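Long-range contact in vinylacetyl-CoA Delta-isomerase (Nitrosopumilus maritimus SCM1, PDB 6VJR), which probably dehydrates 4-hydroxybutyryl-CoA and isomerises vinylacetyl-CoA, using FAD and a [4Fe-4S] cluster: residues Gly177-Gly182 with Arg261-Trp266. Residues are numbered along the deposited sequence; the frame is centred on the assembly and turned at random.
Sequences GVYVSG and RVFIPW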
loop_
_atom_site.group_PDB
_atom_site.type_symbol
_atom_site.label_atom_id
_atom_site.label_comp_id
_atom_site.label_asym_id
_atom_site.label_seq_id
_atom_site.Cartn_x
_atom_site.Cartn_y
_atom_site.Cartn_z
ATOM N N GLY A 177 -49.164 -2.335 -23.682
ATOM C CA GLY A 177 -47.819 -2.257 -23.107
ATOM C C GLY A 177 -46.731 -2.623 -24.102
ATOM O O GLY A 177 -46.956 -2.591 -25.306
ATOM N N VAL A 178 -45.540 -2.901 -23.561
ATOM C CA VAL A 178 -44.356 -3.234 -24.343
ATOM C C VAL A 178 -43.971 -4.696 -24.116
ATOM O O VAL A 178 -44.338 -5.320 -23.107
ATOM C CB VAL A 178 -43.188 -2.291 -23.998
ATOM C CG1 VAL A 178 -43.555 -0.825 -24.175
ATOM C CG2 VAL A 178 -42.708 -2.529 -22.585
ATOM N N TYR A 179 -43.137 -5.202 -25.029
ATOM C CA TYR A 179 -42.579 -6.538 -24.921
ATOM C C TYR A 179 -41.072 -6.382 -24.999
ATOM O O TYR A 179 -40.585 -5.661 -25.875
ATOM C CB TYR A 179 -43.070 -7.441 -26.065
ATOM C CG TYR A 179 -44.575 -7.635 -26.018
ATOM C CD1 TYR A 179 -45.412 -6.676 -26.562
ATOM C CD2 TYR A 179 -45.164 -8.757 -25.441
ATOM C CE1 TYR A 179 -46.794 -6.818 -26.560
ATOM C CE2 TYR A 179 -46.544 -8.905 -25.414
ATOM C CZ TYR A 179 -47.358 -7.933 -25.971
ATOM O OH TYR A 179 -48.709 -8.063 -25.920
ATOM N N VAL A 180 -40.360 -6.976 -24.023
ATOM C CA VAL A 180 -38.917 -6.807 -23.951
ATOM C C VAL A 180 -38.233 -8.154 -24.076
ATOM O O VAL A 180 -38.765 -9.173 -23.643
ATOM C CB VAL A 180 -38.432 -6.105 -22.665
ATOM C CG1 VAL A 180 -38.922 -4.683 -22.546
ATOM C CG2 VAL A 180 -38.766 -6.883 -21.405
ATOM N N SER A 181 -37.031 -8.126 -24.667
ATOM C CA SER A 181 -36.149 -9.270 -24.742
ATOM C C SER A 181 -34.734 -8.827 -24.378
ATOM O O SER A 181 -34.336 -7.678 -24.604
ATOM C CB SER A 181 -36.175 -9.908 -26.126
ATOM O OG SER A 181 -37.461 -10.425 -26.437
ATOM N N GLY A 182 -33.971 -9.785 -23.846
ATOM C CA GLY A 182 -32.605 -9.544 -23.447
ATOM C C GLY A 182 -32.330 -10.357 -22.192
ATOM O O GLY A 182 -32.893 -11.430 -22.004
ATOM N N ARG A 261 -39.565 -11.793 -24.803
ATOM C CA ARG A 261 -40.804 -11.135 -25.178
ATOM C C ARG A 261 -41.711 -11.035 -23.954
ATOM O O ARG A 261 -42.922 -11.323 -24.027
ATOM C CB ARG A 261 -41.516 -11.801 -26.358
ATOM C CG ARG A 261 -40.732 -11.766 -27.658
ATOM C CD ARG A 261 -41.314 -12.723 -28.691
ATOM N NE ARG A 261 -41.005 -14.071 -28.167
ATOM C CZ ARG A 261 -41.299 -15.256 -28.678
ATOM N NH1 ARG A 261 -40.989 -16.335 -27.983
ATOM N NH2 ARG A 261 -41.914 -15.373 -29.852
ATOM N N VAL A 262 -41.103 -10.563 -22.853
ATOM C CA VAL A 262 -41.830 -10.368 -21.624
ATOM C C VAL A 262 -42.694 -9.117 -21.749
ATOM O O VAL A 262 -42.218 -8.059 -22.141
ATOM C CB VAL A 262 -40.832 -10.279 -20.449
ATOM C CG1 VAL A 262 -41.514 -9.984 -19.122
ATOM C CG2 VAL A 262 -40.037 -11.539 -20.290
ATOM N N PHE A 263 -43.954 -9.226 -21.345
ATOM C CA PHE A 263 -44.899 -8.132 -21.416
ATOM C C PHE A 263 -44.836 -7.268 -20.171
ATOM O O PHE A 263 -44.825 -7.781 -19.050
ATOM C CB PHE A 263 -46.304 -8.699 -21.544
ATOM C CG PHE A 263 -47.366 -7.619 -21.544
ATOM C CD1 PHE A 263 -47.504 -6.773 -22.642
ATOM C CD2 PHE A 263 -48.232 -7.461 -20.469
ATOM C CE1 PHE A 263 -48.492 -5.784 -22.663
ATOM C CE2 PHE A 263 -49.210 -6.472 -20.501
ATOM C CZ PHE A 263 -49.334 -5.644 -21.591
ATOM N N ILE A 264 -44.816 -5.958 -20.404
ATOM C CA ILE A 264 -44.885 -4.970 -19.341
ATOM C C ILE A 264 -46.018 -4.018 -19.668
ATOM O O ILE A 264 -45.921 -3.297 -20.658
ATOM C CB ILE A 264 -43.575 -4.189 -19.157
ATOM C CG1 ILE A 264 -42.373 -5.130 -19.154
ATOM C CG2 ILE A 264 -43.658 -3.332 -17.898
ATOM C CD1 ILE A 264 -41.035 -4.449 -18.971
ATOM N N PRO A 265 -47.087 -3.970 -18.843
ATOM C CA PRO A 265 -48.189 -3.079 -19.130
ATOM C C PRO A 265 -47.756 -1.633 -18.907
ATOM O O PRO A 265 -46.844 -1.362 -18.145
ATOM C CB PRO A 265 -49.276 -3.522 -18.151
ATOM C CG PRO A 265 -48.519 -4.104 -17.000
ATOM C CD PRO A 265 -47.278 -4.732 -17.601
ATOM N N TRP A 266 -48.431 -0.687 -19.552
ATOM C CA TRP A 266 -48.044 0.710 -19.458
ATOM C C TRP A 266 -47.887 1.180 -18.017
ATOM O O TRP A 266 -47.025 2.000 -17.731
ATOM C CB TRP A 266 -49.053 1.583 -20.212
ATOM C CG TRP A 266 -48.989 1.375 -21.693
ATOM C CD1 TRP A 266 -50.028 1.047 -22.511
ATOM C CD2 TRP A 266 -47.821 1.469 -22.538
ATOM N NE1 TRP A 266 -49.589 0.939 -23.798
ATOM C CE2 TRP A 266 -48.250 1.187 -23.853
ATOM C CE3 TRP A 266 -46.475 1.771 -22.326
ATOM C CZ2 TRP A 266 -47.389 1.191 -24.942
ATOM C CZ3 TRP A 266 -45.625 1.798 -23.412
ATOM C CH2 TRP A 266 -46.078 1.504 -24.696
#
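Val-178 and Ile-264 pair through two backbone hydrogen bonds, and Val-180 and Val-262 form the next hydrogen-bonded pair, zipping 177-182 antiparallel to 262-265. Beyond that second pair, Arg-261 and Val-262 both face Val-180, a G1 beta bulge, and the Arg-261 N-H is taken up by Ser-181 OG at 3.0 Å.

On one face of the sheet lie Tyr-179 and Phe-263. Outward along Tyr-179, CB lies 4.1 Å from Val-262 O, and CD2 has Arg-261 O at the ring edge, 3.7 Å away. CE2 comes next to CB and CD1 of Phe-263, and CZ is 3.5 Å from the same CD1, which sits over one face of the tyrosine ring toward its rim. The two planes are inclined at 49°, an oblique pairing. At the tip, OH still touches Phe-263 CD1, while its hydrogen bond goes to Asp-174. Phe-263 CG stands anti to the backbone N (chi1 177°), which leans the ring toward the Pro-265 end, where CE1 meets Gly-177 CA. A CB on Gly-177 would run into this CE1 and Ile-264 O.

Trp-266 closes the end of the pairing. Gly-177 CA lies over its five-membered ring, 3.6 Å from the centroid, a CH-pi contact. The six-membered part of the indole reaches Val-178, whose CG1 is 3.4 Å from CZ3. A serine in place of Trp-266 would probably leave Gly-177 without its aromatic cover and open a gap beside Val-178 CG1.

Away from the flavin, cluster and metal ions, the pairing belongs to a beta-rich region consistent with the beta domain of the acyl-CoA dehydrogenase-like fold. Strand 169-173 flanks 177-182 by backbone hydrogen bonds, and the valine and isoleucine face packs onto strands 213-218 and 269-272 of the four-stranded sheet.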